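GTPase HflX (Sulfolobus solfataricus P2, PDB 2QTF) hydrolyses GTP, for which it is specific, and associates with the 50S ribosomal subunit, with a possible role in protein synthesis or ribosome biogenesis. Local coordinates at residues L88-I93 / G239-I244; L263-T268 / Q279-I284; I295-N300 / D314-L319. One frame throughout, in Å; residues are numbered along the deposited sequence.

Contact 1 (L88-I93 / G239-I244); sequences LLLLEI and GIPPQI. With CD (cadmium ion), chain B.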
loop_
_atom_site.group_PDB
_atom_site.type_symbol
_atom_site.label_atom_id
_atom_site.label_comp_id
_atom_site.label_asym_id
_atom_site.label_seq_id
_atom_site.Cartn_x
_atom_site.Cartn_y
_atom_site.Cartn_z
ATOM N N LEU A 88 3.758 -5.745 11.054
ATOM C CA LEU A 88 2.315 -5.902 11.235
ATOM C C LEU A 88 1.550 -4.776 10.499
ATOM O O LEU A 88 0.452 -5.024 9.978
ATOM C CB LEU A 88 1.987 -5.920 12.743
ATOM C CG LEU A 88 2.431 -7.187 13.537
ATOM C CD1 LEU A 88 1.862 -7.076 14.994
ATOM C CD2 LEU A 88 1.993 -8.457 12.830
ATOM N N LEU A 89 2.109 -3.579 10.404
ATOM C CA LEU A 89 1.459 -2.508 9.656
ATOM C C LEU A 89 1.348 -2.885 8.183
ATOM O O LEU A 89 0.314 -2.666 7.506
ATOM C CB LEU A 89 2.215 -1.136 9.842
ATOM C CG LEU A 89 1.774 0.035 8.889
ATOM C CD1 LEU A 89 0.404 0.502 9.272
ATOM C CD2 LEU A 89 2.745 1.297 8.811
ATOM N N LEU A 90 2.451 -3.339 7.599
ATOM C CA LEU A 90 2.377 -3.634 6.128
ATOM C C LEU A 90 1.467 -4.839 5.934
ATOM O O LEU A 90 0.765 -4.889 4.908
ATOM C CB LEU A 90 3.785 -4.001 5.541
ATOM C CG LEU A 90 4.759 -2.829 5.602
ATOM C CD1 LEU A 90 6.270 -3.154 5.265
ATOM C CD2 LEU A 90 4.293 -1.674 4.802
ATOM N N LEU A 91 1.485 -5.829 6.861
ATOM C CA LEU A 91 0.558 -6.963 6.707
ATOM C C LEU A 91 -0.926 -6.475 6.786
ATOM O O LEU A 91 -1.812 -6.986 6.070
ATOM C CB LEU A 91 0.814 -8.119 7.753
ATOM C CG LEU A 91 2.135 -8.889 7.411
ATOM C CD1 LEU A 91 2.497 -9.689 8.657
ATOM C CD2 LEU A 91 1.816 -9.740 6.125
ATOM N N GLU A 92 -1.193 -5.498 7.673
ATOM C CA GLU A 92 -2.560 -4.837 7.668
ATOM C C GLU A 92 -2.950 -4.202 6.311
ATOM O O GLU A 92 -4.066 -4.437 5.831
ATOM C CB GLU A 92 -2.647 -3.793 8.846
ATOM C CG GLU A 92 -4.076 -3.186 8.932
ATOM C CD GLU A 92 -5.000 -4.185 9.699
ATOM O OE1 GLU A 92 -4.395 -5.159 10.294
ATOM O OE2 GLU A 92 -6.265 -3.983 9.790
ATOM N N ILE A 93 -2.019 -3.449 5.677
ATOM C CA ILE A 93 -2.223 -2.862 4.325
ATOM C C ILE A 93 -2.578 -3.985 3.350
ATOM O O ILE A 93 -3.549 -3.916 2.598
ATOM C CB ILE A 93 -0.935 -2.118 3.854
ATOM C CG1 ILE A 93 -0.695 -0.929 4.784
ATOM C CG2 ILE A 93 -1.042 -1.760 2.339
ATOM C CD1 ILE A 93 0.646 -0.257 4.548
ATOM N N GLY A 239 11.430 -1.155 0.199
ATOM C CA GLY A 239 11.993 -1.705 1.477
ATOM C C GLY A 239 11.125 -2.792 2.107
ATOM O O GLY A 239 10.950 -2.817 3.340
ATOM N N ILE A 240 10.592 -3.717 1.324
ATOM C CA ILE A 240 9.648 -4.687 1.983
ATOM C C ILE A 240 10.497 -5.673 2.843
ATOM O O ILE A 240 11.444 -6.261 2.317
ATOM C CB ILE A 240 8.922 -5.450 0.952
ATOM C CG1 ILE A 240 8.087 -4.424 0.150
ATOM C CG2 ILE A 240 7.888 -6.475 1.605
ATOM C CD1 ILE A 240 7.515 -5.018 -1.148
ATOM N N PRO A 241 10.205 -5.769 4.140
ATOM C CA PRO A 241 10.875 -6.764 4.954
ATOM C C PRO A 241 10.740 -8.148 4.356
ATOM O O PRO A 241 9.667 -8.548 3.925
ATOM C CB PRO A 241 10.060 -6.752 6.248
ATOM C CG PRO A 241 9.473 -5.324 6.339
ATOM C CD PRO A 241 9.188 -4.996 4.904
ATOM N N PRO A 242 11.843 -8.941 4.370
ATOM C CA PRO A 242 11.872 -10.256 3.711
ATOM C C PRO A 242 10.808 -11.197 4.160
ATOM O O PRO A 242 10.378 -12.000 3.400
ATOM C CB PRO A 242 13.279 -10.839 4.131
ATOM C CG PRO A 242 13.681 -10.047 5.294
ATOM C CD PRO A 242 13.098 -8.629 5.090
ATOM N N GLN A 243 10.422 -11.159 5.433
ATOM C CA GLN A 243 9.377 -12.053 6.029
ATOM C C GLN A 243 8.041 -11.932 5.286
ATOM O O GLN A 243 7.224 -12.881 5.373
ATOM C CB GLN A 243 8.936 -11.585 7.502
ATOM C CG GLN A 243 9.927 -11.648 8.606
ATOM C CD GLN A 243 10.803 -10.394 8.752
ATOM O OE1 GLN A 243 11.289 -9.762 7.754
ATOM N NE2 GLN A 243 11.073 -10.054 10.008
ATOM N N ILE A 244 7.774 -10.758 4.695
ATOM C CA ILE A 244 6.410 -10.525 4.123
ATOM C C ILE A 244 6.426 -10.375 2.609
ATOM O O ILE A 244 5.473 -9.949 2.014
ATOM C CB ILE A 244 5.628 -9.333 4.822
ATOM C CG1 ILE A 244 6.338 -7.990 4.629
ATOM C CG2 ILE A 244 5.568 -9.663 6.331
ATOM C CD1 ILE A 244 5.594 -6.770 5.243
HETATM CD CD CD B . -6.582 -5.635 11.248
HETATM O O HOH W 1 -4.901 -6.643 12.764
HETATM O O HOH W 2 -6.194 -3.653 12.900
#

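Contact 2 (L263-T268 / Q279-I284); sequences LVIDST and QSSFEI. With CD (cadmium ion), chain D.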
loop_
_atom_site.group_PDB
_atom_site.type_symbol
_atom_site.label_atom_id
_atom_site.label_comp_id
_atom_site.label_asym_id
_atom_site.label_seq_id
_atom_site.Cartn_x
_atom_site.Cartn_y
_atom_site.Cartn_z
ATOM N N LEU A 263 -1.346 3.668 -13.951
ATOM C CA LEU A 263 -0.091 3.766 -13.224
ATOM C C LEU A 263 0.189 5.172 -12.851
ATOM O O LEU A 263 0.303 6.085 -13.691
ATOM C CB LEU A 263 1.104 3.258 -14.054
ATOM C CG LEU A 263 2.498 3.419 -13.449
ATOM C CD1 LEU A 263 2.700 2.482 -12.226
ATOM C CD2 LEU A 263 3.564 2.985 -14.587
ATOM N N VAL A 264 0.288 5.354 -11.564
ATOM C CA VAL A 264 0.395 6.691 -10.993
ATOM C C VAL A 264 1.858 6.973 -10.684
ATOM O O VAL A 264 2.544 6.121 -10.066
ATOM C CB VAL A 264 -0.480 6.902 -9.705
ATOM C CG1 VAL A 264 -0.539 8.345 -9.285
ATOM C CG2 VAL A 264 -1.959 6.391 -9.851
ATOM N N ILE A 265 2.343 8.132 -11.100
ATOM C CA ILE A 265 3.827 8.493 -10.992
ATOM C C ILE A 265 3.926 9.857 -10.396
ATOM O O ILE A 265 3.233 10.800 -10.876
ATOM C CB ILE A 265 4.551 8.491 -12.377
ATOM C CG1 ILE A 265 4.320 7.135 -13.062
ATOM C CG2 ILE A 265 6.088 8.726 -12.172
ATOM C CD1 ILE A 265 5.130 5.883 -12.319
ATOM N N ASP A 266 4.694 9.973 -9.302
ATOM C CA ASP A 266 4.965 11.278 -8.723
ATOM C C ASP A 266 5.753 12.238 -9.656
ATOM O O ASP A 266 6.967 12.097 -9.759
ATOM C CB ASP A 266 5.637 11.097 -7.354
ATOM C CG ASP A 266 5.781 12.391 -6.582
ATOM O OD1 ASP A 266 5.629 13.522 -7.164
ATOM O OD2 ASP A 266 6.063 12.265 -5.402
ATOM N N SER A 267 5.116 13.271 -10.226
ATOM C CA SER A 267 5.866 14.191 -11.113
ATOM C C SER A 267 6.926 15.073 -10.380
ATOM O O SER A 267 7.721 15.757 -11.053
ATOM C CB SER A 267 4.886 15.218 -11.821
ATOM O OG SER A 267 4.348 16.083 -10.847
ATOM N N THR A 268 6.893 15.150 -9.056
ATOM C CA THR A 268 7.820 16.044 -8.363
ATOM C C THR A 268 9.215 15.408 -8.300
ATOM O O THR A 268 10.188 16.065 -7.887
ATOM C CB THR A 268 7.352 16.395 -6.978
ATOM O OG1 THR A 268 7.376 15.245 -6.113
ATOM C CG2 THR A 268 5.885 16.898 -7.026
ATOM N N GLN A 279 11.248 2.651 -14.350
ATOM C CA GLN A 279 11.845 1.342 -14.616
ATOM C C GLN A 279 11.461 0.311 -13.556
ATOM O O GLN A 279 11.133 -0.792 -13.929
ATOM C CB GLN A 279 13.408 1.429 -14.785
ATOM C CG GLN A 279 13.845 2.078 -16.094
ATOM C CD GLN A 279 15.259 2.571 -15.995
ATOM O OE1 GLN A 279 15.768 2.798 -14.867
ATOM N NE2 GLN A 279 15.907 2.788 -17.183
ATOM N N SER A 280 11.458 0.639 -12.275
ATOM C CA SER A 280 10.981 -0.409 -11.287
ATOM C C SER A 280 9.524 -0.716 -11.420
ATOM O O SER A 280 9.135 -1.837 -11.181
ATOM C CB SER A 280 11.124 -0.011 -9.765
ATOM O OG SER A 280 12.398 0.611 -9.597
ATOM N N SER A 281 8.676 0.316 -11.629
ATOM C CA SER A 281 7.182 0.053 -11.741
ATOM C C SER A 281 6.944 -0.995 -12.794
ATOM O O SER A 281 6.196 -1.987 -12.584
ATOM C CB SER A 281 6.416 1.347 -12.090
ATOM O OG SER A 281 6.581 2.284 -11.051
ATOM N N PHE A 282 7.548 -0.794 -13.971
ATOM C CA PHE A 282 7.329 -1.778 -15.067
ATOM C C PHE A 282 8.011 -3.111 -14.879
ATOM O O PHE A 282 7.479 -4.160 -15.275
ATOM C CB PHE A 282 7.720 -1.129 -16.454
ATOM C CG PHE A 282 6.694 -0.086 -16.949
ATOM C CD1 PHE A 282 5.399 -0.507 -17.292
ATOM C CD2 PHE A 282 6.997 1.261 -16.954
ATOM C CE1 PHE A 282 4.400 0.416 -17.703
ATOM C CE2 PHE A 282 6.007 2.198 -17.358
ATOM C CZ PHE A 282 4.723 1.764 -17.773
ATOM N N GLU A 283 9.198 -3.076 -14.252
ATOM C CA GLU A 283 9.876 -4.336 -13.913
ATOM C C GLU A 283 8.989 -5.181 -13.015
ATOM O O GLU A 283 8.772 -6.318 -13.315
ATOM C CB GLU A 283 11.196 -4.027 -13.203
ATOM C CG GLU A 283 11.957 -5.269 -12.686
ATOM C CD GLU A 283 13.191 -4.757 -11.942
ATOM O OE1 GLU A 283 13.187 -4.557 -10.702
ATOM O OE2 GLU A 283 14.153 -4.464 -12.647
ATOM N N ILE A 284 8.443 -4.606 -11.930
ATOM C CA ILE A 284 7.515 -5.321 -11.037
ATOM C C ILE A 284 6.308 -5.836 -11.796
ATOM O O ILE A 284 5.948 -6.981 -11.635
ATOM C CB ILE A 284 7.071 -4.404 -9.855
ATOM C CG1 ILE A 284 8.266 -4.037 -8.976
ATOM C CG2 ILE A 284 6.033 -5.108 -9.023
ATOM C CD1 ILE A 284 7.968 -2.787 -8.082
HETATM CD CD CD D . 14.681 -3.584 -9.470
HETATM O O HOH W 3 13.049 -2.154 -8.340
HETATM O O HOH W 4 16.365 -2.269 -7.911
#

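Contact 3 (I295-N300 / D314-L319); sequences ILVTLN and DLVEKL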
loop_
_atom_site.group_PDB
_atom_site.type_symbol
_atom_site.label_atom_id
_atom_site.label_comp_id
_atom_site.label_asym_id
_atom_site.label_seq_id
_atom_site.Cartn_x
_atom_site.Cartn_y
_atom_site.Cartn_z
ATOM N N ILE A 295 -2.297 0.242 -20.291
ATOM C CA ILE A 295 -1.922 1.019 -19.090
ATOM C C ILE A 295 -2.006 2.509 -19.361
ATOM O O ILE A 295 -1.382 2.996 -20.338
ATOM C CB ILE A 295 -0.473 0.624 -18.606
ATOM C CG1 ILE A 295 -0.502 -0.877 -18.114
ATOM C CG2 ILE A 295 -0.061 1.568 -17.411
ATOM C CD1 ILE A 295 0.902 -1.291 -17.474
ATOM N N LEU A 296 -2.810 3.240 -18.579
ATOM C CA LEU A 296 -2.882 4.674 -18.677
ATOM C C LEU A 296 -1.946 5.206 -17.608
ATOM O O LEU A 296 -2.173 4.965 -16.415
ATOM C CB LEU A 296 -4.316 5.119 -18.315
ATOM C CG LEU A 296 -4.588 6.641 -18.191
ATOM C CD1 LEU A 296 -4.164 7.445 -19.453
ATOM C CD2 LEU A 296 -6.161 6.949 -17.869
ATOM N N VAL A 297 -0.940 5.979 -17.961
ATOM C CA VAL A 297 0.018 6.446 -16.978
ATOM C C VAL A 297 -0.428 7.832 -16.598
ATOM O O VAL A 297 -0.688 8.693 -17.485
ATOM C CB VAL A 297 1.540 6.501 -17.535
ATOM C CG1 VAL A 297 2.450 7.033 -16.434
ATOM C CG2 VAL A 297 1.977 5.132 -18.109
ATOM N N THR A 298 -0.553 8.088 -15.286
ATOM C CA THR A 298 -0.899 9.426 -14.903
ATOM C C THR A 298 0.261 10.032 -14.105
ATOM O O THR A 298 0.552 9.598 -12.997
ATOM C CB THR A 298 -2.214 9.520 -14.067
ATOM O OG1 THR A 298 -2.046 8.816 -12.841
ATOM C CG2 THR A 298 -3.417 8.944 -14.810
ATOM N N LEU A 299 0.856 11.055 -14.674
ATOM C CA LEU A 299 1.856 11.847 -14.006
ATOM C C LEU A 299 1.189 12.853 -13.075
ATOM O O LEU A 299 0.592 13.833 -13.511
ATOM C CB LEU A 299 2.735 12.532 -15.111
ATOM C CG LEU A 299 3.962 13.277 -14.706
ATOM C CD1 LEU A 299 4.847 12.244 -13.788
ATOM C CD2 LEU A 299 4.684 13.720 -16.010
ATOM N N ASN A 300 1.234 12.544 -11.779
ATOM C CA ASN A 300 0.445 13.195 -10.771
ATOM C C ASN A 300 1.255 14.241 -9.976
ATOM O O ASN A 300 2.485 14.305 -10.153
ATOM C CB ASN A 300 -0.090 12.116 -9.800
ATOM C CG ASN A 300 -1.194 12.641 -8.874
ATOM O OD1 ASN A 300 -2.009 13.507 -9.221
ATOM N ND2 ASN A 300 -1.204 12.148 -7.659
ATOM N N ASP A 314 7.169 14.367 -21.526
ATOM C CA ASP A 314 7.688 13.721 -22.697
ATOM C C ASP A 314 8.688 12.563 -22.357
ATOM O O ASP A 314 8.641 11.512 -22.967
ATOM C CB ASP A 314 8.377 14.741 -23.595
ATOM C CG ASP A 314 8.815 14.117 -24.915
ATOM O OD1 ASP A 314 10.033 14.225 -25.233
ATOM O OD2 ASP A 314 7.955 13.455 -25.588
ATOM N N LEU A 315 9.569 12.795 -21.397
ATOM C CA LEU A 315 10.397 11.711 -20.783
ATOM C C LEU A 315 9.591 10.471 -20.361
ATOM O O LEU A 315 9.842 9.345 -20.777
ATOM C CB LEU A 315 11.084 12.280 -19.546
ATOM C CG LEU A 315 11.922 11.286 -18.723
ATOM C CD1 LEU A 315 12.899 10.543 -19.587
ATOM C CD2 LEU A 315 12.663 12.038 -17.590
ATOM N N VAL A 316 8.568 10.707 -19.535
ATOM C CA VAL A 316 7.682 9.592 -19.086
ATOM C C VAL A 316 7.019 8.874 -20.219
ATOM O O VAL A 316 6.940 7.629 -20.256
ATOM C CB VAL A 316 6.664 10.128 -18.001
ATOM C CG1 VAL A 316 5.616 9.091 -17.626
ATOM C CG2 VAL A 316 7.431 10.653 -16.769
ATOM N N GLU A 317 6.501 9.630 -21.179
ATOM C CA GLU A 317 5.835 8.967 -22.256
ATOM C C GLU A 317 6.816 8.146 -23.092
ATOM O O GLU A 317 6.529 7.013 -23.411
ATOM C CB GLU A 317 5.122 9.994 -23.184
ATOM C CG GLU A 317 4.432 9.212 -24.244
ATOM C CD GLU A 317 3.579 10.061 -25.172
ATOM O OE1 GLU A 317 2.608 10.663 -24.660
ATOM O OE2 GLU A 317 3.877 10.090 -26.410
ATOM N N LYS A 318 7.961 8.730 -23.468
ATOM C CA LYS A 318 8.974 7.944 -24.267
ATOM C C LYS A 318 9.433 6.717 -23.494
ATOM O O LYS A 318 9.449 5.590 -24.023
ATOM C CB LYS A 318 10.162 8.860 -24.582
ATOM C CG LYS A 318 9.759 9.957 -25.662
ATOM C CD LYS A 318 10.842 11.116 -25.845
ATOM C CE LYS A 318 10.886 11.535 -27.341
ATOM N NZ LYS A 318 12.340 11.827 -27.706
ATOM N N LEU A 319 9.740 6.883 -22.200
ATOM C CA LEU A 319 10.277 5.711 -21.454
ATOM C C LEU A 319 9.240 4.620 -21.229
ATOM O O LEU A 319 9.512 3.387 -21.392
ATOM C CB LEU A 319 10.998 6.161 -20.181
ATOM C CG LEU A 319 11.709 5.127 -19.267
ATOM C CD1 LEU A 319 12.757 4.239 -20.038
ATOM C CD2 LEU A 319 12.295 5.744 -18.035
#

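Contact 1 (L88-I93 / G239-I244)
Ile244 reaches helix 86-97 with both arms of its branched side chain, each meeting a different leucine. Its CD1 methyl presses on Leu90 at 3.3 Å from CB, tighter than an ordinary van der Waals contact, and the two side chains cross at about a right angle. The CG2 arm lies against the whole end of Leu91, 3.7 Å from CG and at similar distance from both methyls. Leu90 has a second partner in Pro241, whose ring carbon CD sits 3.5 Å from Leu90 CD1, again a close approach. Pro241 and Ile244 thus meet Leu90 side by side, in a purely apolar contact that buries 188 Å² over both segments.

Both arms can be used at once because Ile244 CG1 stands between its own backbone N and carbonyl carbon (chi1 63°), which sends CD1 to Leu90 while CG2 turns to Leu91. The backbone below is a tight turn: Ile244 N donates to Pro241 O at 3.0 Å, so the two residues that pack on Leu90 are tied to each other. Ile244 is also the N-cap residue of helix 245-253. Farther round helix 86-97, Glu92 chelates a cadmium ion through OE1 (2.4 Å) and OE2 (2.2 Å), and two waters also bind the metal.

The contact joins the N-terminal region to the G domain, through the loop that follows strand 226-232. Ile87 and Phe94 of the same helix widen the patch under Ile244, and Lys86 NZ binds Gly239 O. Leu19 of helix 13-22 packs on Leu90, while Ala110 and Arg111 of helix 101-121 cover Leu91, so helix 86-97 is wedged between these two helices and the G-domain loop.

Contact 2 (L263-T268 / Q279-I284)
Leu263 points its CG away from its own backbone N (chi1 175°), extends from strand 260-266 and spreads its two methyls over successive residues of helix 271-288. CD1 rests 3.9 Å from Ser281 CB. CD2 meets the far end of the Phe282 ring obliquely, closest at CZ (3.6 Å), a position the ring reaches because Phe282 CG lies beside the backbone N (chi1 -73°) and carries the aromatic group back to the sheet. Ile265 adds a looser touch, its CD1 4.1 Å from Ser281 OG. Residues 263-266 and 279-284 run nearly antiparallel, at 157° with their axes 10.6 Å apart at closest approach, as expected for the first half of a beta-alpha-beta crossover in a P-loop GTPase.

Where the strand ends, Asp266 OD1 closes an Asx turn by accepting from Thr268 N at 2.8 Å, and Thr268 OG1 donates to the same oxygen from the same face of the carboxylate. On the solvent side of the helix, Glu283 OE1 binds a cadmium ion at 2.2 Å.

Ser281 is the polar exception in the apolar layer: its buried hydroxyl bonds to Thr277 O one helical turn back, which lets its CB and OG serve as a small packing surface for the strand.

Contact 3 (I295-N300 / D314-L319)
Val316 meets two residues of strand 295-300 that lie on the same face of the sheet, Val297 and Leu299, and the packing is wholly apolar. Its methyls divide the work. CG1 faces Val297 CG1 at 4.0 Å, and CG2 faces Leu299 CD2 at 4.2 Å, both pairs crossing at a slant. Val316 CG1 is anti to the backbone N (chi1 173°), leaving CG2 beside that nitrogen, and this sets the two methyls apart along the strand. Leu299, with CG likewise anti to its N (chi1 -172°), holds its branched end out to the helix. The distances are those of comfortable van der Waals contact, and the buried area is modest, 122 Å². Leu274 of helix 271-288 and Val330 of strand 327-332 also pack on Val316, which therefore sits where two helices cover the sheet.

Hydrogen bonds are found within the helix and at the end of the strand. Within helix 309-323, Lys318 N donates to Asp314 O at 2.9 Å. Asn300, inferred to bind GTP, uses ND2 to donate to Ser190 O of the P-loop and OD1 to accept from Ala335 N.

Asn300 opens the NKxD guanine-specificity motif of GTPases. The chemistry is accordingly split: one strand puts aliphatic groups under the helix and, at its C-terminal end, an amide whose two polar atoms bridge two loops inferred to bind the nucleotide.

Overall arrangement
Contacts 2 and 3 belong to consecutive beta-alpha-beta units of the G domain, their centres 9 Å apart and their strands neighbours in the mixed sheet. Leu263 O is 2.7 Å from Thr298 N, a probable hydrogen bond of that parallel pairing, and just past strand 260-266, Ser267 OG lies 2.7 Å from Asn300 O, a second probable hydrogen bond, linking the two contacts next to the inferred guanine-binding residues. Contact 1 stands apart, its centre 20 Å from that of contact 2 and 29 Å from that of contact 3. It too lies near the nucleotide site: the Leu90 side chain is about 7 Å from that of Thr188, an inferred GTP-binding residue, so the interdomain packing flanks the P-loop.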